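Long-range contact in monovalent Na+/H+ antiporter subunit A (Dietzia sp. DQ12-45-1b, PDB 7D3U), which probably exchanges sodium ions for protons across the cell membrane as a subunit of the multi-subunit Mrp antiporter complex: residues Val63-Thr77 and Met115-Leu127. Residues are numbered along the deposited sequence; the frame is centred on the assembly and turned at random.
Sequences VELRLSLDPLARVFT and MLGLVLADDVVVL. With LMT (dodecyl-beta-D-maltoside), chain C.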
loop_
_atom_site.group_PDB
_atom_site.type_symbol
_atom_site.label_atom_id
_atom_site.label_comp_id
_atom_site.label_asym_id
_atom_site.label_seq_id
_atom_site.Cartn_x
_atom_site.Cartn_y
_atom_site.Cartn_z
ATOM N N VAL B 63 -25.439 -23.142 -1.066
ATOM C CA VAL B 63 -26.574 -22.243 -0.907
ATOM C C VAL B 63 -27.402 -22.273 -2.180
ATOM O O VAL B 63 -26.863 -22.143 -3.285
ATOM C CB VAL B 63 -26.107 -20.812 -0.594
ATOM C CG1 VAL B 63 -27.284 -19.858 -0.603
ATOM C CG2 VAL B 63 -25.393 -20.776 0.738
ATOM N N GLU B 64 -28.710 -22.440 -2.029
ATOM C CA GLU B 64 -29.637 -22.420 -3.147
ATOM C C GLU B 64 -30.834 -21.559 -2.778
ATOM O O GLU B 64 -31.260 -21.539 -1.621
ATOM C CB GLU B 64 -30.094 -23.834 -3.521
ATOM C CG GLU B 64 -30.732 -24.604 -2.378
ATOM C CD GLU B 64 -30.846 -26.087 -2.665
ATOM O OE1 GLU B 64 -30.221 -26.884 -1.933
ATOM O OE2 GLU B 64 -31.558 -26.458 -3.620
ATOM N N LEU B 65 -31.371 -20.842 -3.762
ATOM C CA LEU B 65 -32.545 -20.022 -3.508
ATOM C C LEU B 65 -33.739 -20.946 -3.325
ATOM O O LEU B 65 -34.401 -21.325 -4.295
ATOM C CB LEU B 65 -32.774 -19.032 -4.653
ATOM C CG LEU B 65 -34.046 -18.185 -4.632
ATOM C CD1 LEU B 65 -34.075 -17.317 -3.398
ATOM C CD2 LEU B 65 -34.145 -17.329 -5.879
ATOM N N ARG B 66 -34.010 -21.320 -2.077
ATOM C CA ARG B 66 -34.996 -22.341 -1.745
ATOM C C ARG B 66 -36.096 -21.699 -0.914
ATOM O O ARG B 66 -35.889 -21.391 0.265
ATOM C CB ARG B 66 -34.339 -23.497 -0.994
ATOM C CG ARG B 66 -35.297 -24.558 -0.491
ATOM C CD ARG B 66 -34.525 -25.713 0.115
ATOM N NE ARG B 66 -35.340 -26.508 1.028
ATOM C CZ ARG B 66 -35.788 -27.728 0.758
ATOM N NH1 ARG B 66 -35.503 -28.297 -0.405
ATOM N NH2 ARG B 66 -36.522 -28.378 1.648
ATOM N N LEU B 67 -37.256 -21.495 -1.525
ATOM C CA LEU B 67 -38.395 -20.888 -0.855
ATOM C C LEU B 67 -39.369 -21.967 -0.409
ATOM O O LEU B 67 -39.660 -22.904 -1.158
ATOM C CB LEU B 67 -39.106 -19.900 -1.779
ATOM C CG LEU B 67 -38.229 -19.002 -2.647
ATOM C CD1 LEU B 67 -39.102 -18.069 -3.456
ATOM C CD2 LEU B 67 -37.244 -18.211 -1.808
ATOM N N SER B 68 -39.871 -21.830 0.813
ATOM C CA SER B 68 -40.861 -22.742 1.360
ATOM C C SER B 68 -42.035 -21.939 1.895
ATOM O O SER B 68 -41.874 -20.805 2.351
ATOM C CB SER B 68 -40.279 -23.616 2.472
ATOM O OG SER B 68 -41.297 -24.078 3.339
ATOM N N LEU B 69 -43.218 -22.542 1.844
ATOM C CA LEU B 69 -44.459 -21.875 2.220
ATOM C C LEU B 69 -45.191 -22.686 3.282
ATOM O O LEU B 69 -46.388 -22.951 3.186
ATOM C CB LEU B 69 -45.331 -21.645 0.988
ATOM C CG LEU B 69 -46.716 -21.018 1.168
ATOM C CD1 LEU B 69 -46.588 -19.619 1.723
ATOM C CD2 LEU B 69 -47.470 -20.989 -0.146
ATOM N N ASP B 70 -44.462 -23.110 4.316
ATOM C CA ASP B 70 -45.093 -23.766 5.448
ATOM C C ASP B 70 -46.152 -22.843 6.050
ATOM O O ASP B 70 -46.075 -21.622 5.899
ATOM C CB ASP B 70 -44.045 -24.150 6.492
ATOM C CG ASP B 70 -43.197 -22.976 6.929
ATOM O OD1 ASP B 70 -43.131 -21.980 6.181
ATOM O OD2 ASP B 70 -42.590 -23.052 8.017
ATOM N N PRO B 71 -47.157 -23.404 6.727
ATOM C CA PRO B 71 -48.311 -22.586 7.143
ATOM C C PRO B 71 -47.954 -21.343 7.940
ATOM O O PRO B 71 -48.681 -20.343 7.858
ATOM C CB PRO B 71 -49.141 -23.569 7.973
ATOM C CG PRO B 71 -48.813 -24.896 7.399
ATOM C CD PRO B 71 -47.356 -24.827 7.050
ATOM N N LEU B 72 -46.863 -21.364 8.708
ATOM C CA LEU B 72 -46.403 -20.140 9.356
ATOM C C LEU B 72 -46.103 -19.068 8.318
ATOM O O LEU B 72 -46.531 -17.914 8.449
ATOM C CB LEU B 72 -45.172 -20.426 10.212
ATOM C CG LEU B 72 -44.386 -19.197 10.658
ATOM C CD1 LEU B 72 -45.206 -18.383 11.638
ATOM C CD2 LEU B 72 -43.067 -19.609 11.277
ATOM N N ALA B 73 -45.376 -19.439 7.264
ATOM C CA ALA B 73 -45.192 -18.520 6.152
ATOM C C ALA B 73 -46.514 -18.216 5.462
ATOM O O ALA B 73 -46.745 -17.078 5.056
ATOM C CB ALA B 73 -44.186 -19.090 5.155
ATOM N N ARG B 74 -47.405 -19.199 5.338
ATOM C CA ARG B 74 -48.676 -18.923 4.676
ATOM C C ARG B 74 -49.480 -17.868 5.424
ATOM O O ARG B 74 -50.317 -17.187 4.824
ATOM C CB ARG B 74 -49.499 -20.200 4.527
ATOM C CG ARG B 74 -50.542 -20.102 3.432
ATOM C CD ARG B 74 -51.522 -21.254 3.469
ATOM N NE ARG B 74 -52.217 -21.394 2.194
ATOM C CZ ARG B 74 -53.297 -22.142 2.008
ATOM N NH1 ARG B 74 -53.861 -22.208 0.811
ATOM N NH2 ARG B 74 -53.815 -22.826 3.019
ATOM N N VAL B 75 -49.240 -17.718 6.726
ATOM C CA VAL B 75 -49.902 -16.662 7.482
ATOM C C VAL B 75 -49.109 -15.360 7.405
ATOM O O VAL B 75 -49.688 -14.274 7.286
ATOM C CB VAL B 75 -50.118 -17.113 8.938
ATOM C CG1 VAL B 75 -50.562 -15.948 9.799
ATOM C CG2 VAL B 75 -51.139 -18.230 8.993
ATOM N N PHE B 76 -47.777 -15.443 7.447
ATOM C CA PHE B 76 -46.987 -14.218 7.510
ATOM C C PHE B 76 -46.886 -13.502 6.165
ATOM O O PHE B 76 -46.893 -12.267 6.137
ATOM C CB PHE B 76 -45.598 -14.512 8.069
ATOM C CG PHE B 76 -45.481 -14.242 9.540
ATOM C CD1 PHE B 76 -46.047 -15.104 10.460
ATOM C CD2 PHE B 76 -44.827 -13.116 10.003
ATOM C CE1 PHE B 76 -45.949 -14.857 11.812
ATOM C CE2 PHE B 76 -44.727 -12.864 11.354
ATOM C CZ PHE B 76 -45.289 -13.736 12.259
ATOM N N THR B 77 -46.798 -14.228 5.048
ATOM C CA THR B 77 -46.884 -13.564 3.749
ATOM C C THR B 77 -48.206 -12.832 3.601
ATOM O O THR B 77 -48.252 -11.730 3.046
ATOM C CB THR B 77 -46.718 -14.556 2.597
ATOM O OG1 THR B 77 -47.951 -15.251 2.373
ATOM C CG2 THR B 77 -45.591 -15.530 2.846
ATOM N N MET B 115 -39.666 -8.542 2.643
ATOM C CA MET B 115 -40.380 -9.271 3.686
ATOM C C MET B 115 -40.898 -10.603 3.167
ATOM O O MET B 115 -40.828 -11.621 3.867
ATOM C CB MET B 115 -41.533 -8.430 4.225
ATOM C CG MET B 115 -41.221 -7.738 5.522
ATOM S SD MET B 115 -40.328 -8.799 6.671
ATOM C CE MET B 115 -41.664 -9.781 7.340
ATOM N N LEU B 116 -41.429 -10.615 1.944
ATOM C CA LEU B 116 -41.878 -11.860 1.335
ATOM C C LEU B 116 -40.728 -12.845 1.201
ATOM O O LEU B 116 -40.881 -14.033 1.496
ATOM C CB LEU B 116 -42.501 -11.574 -0.031
ATOM C CG LEU B 116 -43.346 -12.691 -0.631
ATOM C CD1 LEU B 116 -44.400 -13.103 0.358
ATOM C CD2 LEU B 116 -43.989 -12.238 -1.922
ATOM N N GLY B 117 -39.565 -12.366 0.762
ATOM C CA GLY B 117 -38.400 -13.228 0.692
ATOM C C GLY B 117 -37.958 -13.740 2.047
ATOM O O GLY B 117 -37.444 -14.856 2.154
ATOM N N LEU B 118 -38.148 -12.939 3.095
ATOM C CA LEU B 118 -37.746 -13.370 4.428
ATOM C C LEU B 118 -38.679 -14.443 4.971
ATOM O O LEU B 118 -38.219 -15.453 5.514
ATOM C CB LEU B 118 -37.695 -12.171 5.372
ATOM C CG LEU B 118 -37.468 -12.465 6.852
ATOM C CD1 LEU B 118 -36.232 -13.313 7.049
ATOM C CD2 LEU B 118 -37.335 -11.169 7.608
ATOM N N VAL B 119 -39.992 -14.249 4.835
ATOM C CA VAL B 119 -40.920 -15.242 5.366
ATOM C C VAL B 119 -40.962 -16.476 4.476
ATOM O O VAL B 119 -41.228 -17.584 4.954
ATOM C CB VAL B 119 -42.319 -14.630 5.553
ATOM C CG1 VAL B 119 -42.298 -13.607 6.672
ATOM C CG2 VAL B 119 -42.791 -13.994 4.271
ATOM N N LEU B 120 -40.711 -16.315 3.182
ATOM C CA LEU B 120 -40.618 -17.438 2.248
ATOM C C LEU B 120 -39.179 -17.906 2.090
ATOM O O LEU B 120 -38.661 -17.985 0.979
ATOM C CB LEU B 120 -41.206 -17.048 0.900
ATOM C CG LEU B 120 -42.713 -16.845 0.849
ATOM C CD1 LEU B 120 -43.153 -16.603 -0.576
ATOM C CD2 LEU B 120 -43.402 -18.058 1.422
ATOM N N ALA B 121 -38.506 -18.224 3.190
ATOM C CA ALA B 121 -37.099 -18.595 3.157
ATOM C C ALA B 121 -36.922 -19.955 3.811
ATOM O O ALA B 121 -37.115 -20.095 5.023
ATOM C CB ALA B 121 -36.238 -17.546 3.860
ATOM N N ASP B 122 -36.556 -20.952 3.008
ATOM C CA ASP B 122 -36.195 -22.261 3.530
ATOM C C ASP B 122 -34.692 -22.452 3.645
ATOM O O ASP B 122 -34.251 -23.386 4.322
ATOM C CB ASP B 122 -36.772 -23.370 2.647
ATOM C CG ASP B 122 -36.952 -24.670 3.396
ATOM O OD1 ASP B 122 -36.985 -24.636 4.643
ATOM O OD2 ASP B 122 -37.061 -25.726 2.741
ATOM N N ASP B 123 -33.906 -21.607 2.990
ATOM C CA ASP B 123 -32.466 -21.583 3.175
ATOM C C ASP B 123 -32.108 -20.495 4.175
ATOM O O ASP B 123 -32.680 -19.403 4.150
ATOM C CB ASP B 123 -31.756 -21.336 1.845
ATOM C CG ASP B 123 -30.252 -21.398 1.970
ATOM O OD1 ASP B 123 -29.762 -21.654 3.088
ATOM O OD2 ASP B 123 -29.559 -21.197 0.952
ATOM N N VAL B 124 -31.166 -20.800 5.066
ATOM C CA VAL B 124 -30.821 -19.834 6.101
ATOM C C VAL B 124 -30.045 -18.662 5.507
ATOM O O VAL B 124 -30.160 -17.523 5.984
ATOM C CB VAL B 124 -30.047 -20.531 7.236
ATOM C CG1 VAL B 124 -28.661 -20.952 6.775
ATOM C CG2 VAL B 124 -29.974 -19.635 8.457
ATOM N N VAL B 125 -29.279 -18.903 4.442
ATOM C CA VAL B 125 -28.498 -17.829 3.842
ATOM C C VAL B 125 -29.407 -16.849 3.112
ATOM O O VAL B 125 -29.237 -15.631 3.223
ATOM C CB VAL B 125 -27.418 -18.410 2.914
ATOM C CG1 VAL B 125 -26.879 -17.334 1.990
ATOM C CG2 VAL B 125 -26.300 -19.014 3.741
ATOM N N VAL B 126 -30.397 -17.354 2.374
ATOM C CA VAL B 126 -31.341 -16.443 1.735
ATOM C C VAL B 126 -32.210 -15.760 2.782
ATOM O O VAL B 126 -32.678 -14.634 2.574
ATOM C CB VAL B 126 -32.187 -17.179 0.679
ATOM C CG1 VAL B 126 -33.239 -18.049 1.332
ATOM C CG2 VAL B 126 -32.836 -16.182 -0.253
ATOM N N LEU B 127 -32.415 -16.405 3.932
ATOM C CA LEU B 127 -33.110 -15.749 5.033
ATOM C C LEU B 127 -32.324 -14.542 5.522
ATOM O O LEU B 127 -32.884 -13.457 5.713
ATOM C CB LEU B 127 -33.342 -16.742 6.170
ATOM C CG LEU B 127 -34.223 -16.264 7.320
ATOM C CD1 LEU B 127 -35.013 -17.421 7.897
ATOM C CD2 LEU B 127 -33.372 -15.618 8.391
HETATM C C1B LMT C . -25.579 -18.944 -13.639
HETATM C C2B LMT C . -24.345 -19.843 -13.901
HETATM C C3B LMT C . -23.012 -19.143 -13.539
HETATM C C4B LMT C . -23.146 -17.608 -13.348
HETATM C C5B LMT C . -24.219 -17.046 -14.307
HETATM C C6B LMT C . -23.669 -16.956 -15.732
HETATM O O1B LMT C . -25.809 -18.826 -12.256
HETATM O O2B LMT C . -24.497 -20.985 -13.160
HETATM O O3B LMT C . -22.017 -19.474 -14.427
HETATM O "O4'" LMT C . -23.471 -17.294 -12.044
HETATM O O5B LMT C . -25.485 -17.696 -14.283
HETATM O O6B LMT C . -23.836 -15.686 -16.223
HETATM C "C1'" LMT C . -29.964 -18.875 -11.653
HETATM C "C2'" LMT C . -29.388 -17.834 -12.645
HETATM C "C3'" LMT C . -27.869 -17.582 -12.424
HETATM C "C4'" LMT C . -27.143 -18.766 -11.756
HETATM C "C5'" LMT C . -27.922 -20.052 -12.141
HETATM C "C6'" LMT C . -27.237 -21.342 -11.775
HETATM O "O1'" LMT C . -30.003 -18.350 -10.392
HETATM O "O2'" LMT C . -29.612 -18.261 -13.940
HETATM O "O3'" LMT C . -27.677 -16.454 -11.678
HETATM O "O5'" LMT C . -29.208 -20.087 -11.568
HETATM O "O6'" LMT C . -26.116 -20.990 -11.068
HETATM C C1 LMT C . -31.080 -17.476 -10.156
HETATM C C2 LMT C . -30.544 -16.458 -9.198
HETATM C C3 LMT C . -31.126 -16.477 -7.826
HETATM C C4 LMT C . -31.367 -15.051 -7.415
HETATM C C5 LMT C . -30.218 -14.545 -6.617
HETATM C C6 LMT C . -30.633 -13.500 -5.637
HETATM C C7 LMT C . -31.648 -14.064 -4.691
HETATM C C8 LMT C . -31.867 -13.090 -3.590
HETATM C C9 LMT C . -33.102 -13.334 -2.793
HETATM C C10 LMT C . -33.356 -12.094 -1.987
HETATM C C11 LMT C . -34.738 -12.082 -1.423
HETATM C C12 LMT C . -34.984 -13.266 -0.558
#
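Arg66 and Asp122 lie side by side and point the same way in a salt bridge. The arginine chain runs extended from CG to NE, with CG anti to the backbone N (chi1 175°). This brings the guanidinium edge up to one carboxylate oxygen, and Arg66 NE reaches Asp122 OD2 at 2.6 Å. The guanidinium and carboxylate planes are 28° apart, and the donor comes from above the carboxylate plane. Arg66 NH2 adds a weak bond to the same oxygen. Asp122 OD1 is taken by Ser184, so both carboxylate oxygens have partners. The backbones join here too: Asp122 N donates to Arg66 O at 2.9 Å. Replacing Arg66 by alanine would probably leave the buried Asp122 OD2 without its positive mate. Asp123 is the N-cap of helix 124-142: its OD1 accepts from Val125 N, while its OD2 takes a weak bond from Glu64 N. Val63 CG2 meets Val125 CG2 at 3.6 Å, the side chains crossing at about a right angle. Leu65 CD1 touches Val126 CG2, beside the detergent tail. Leu120 CD2 touches both Leu69 CD1 and Thr77 CG2, each at 3.6 Å. Strand 63-68, paired antiparallel with strand 52-56, runs alongside the link between helices 102-119 and 124-142, in the opposite direction. Segments 71-77 and 115-119 run nearly antiparallel (166°), and helix 2-23 packs against Leu67 and Leu120.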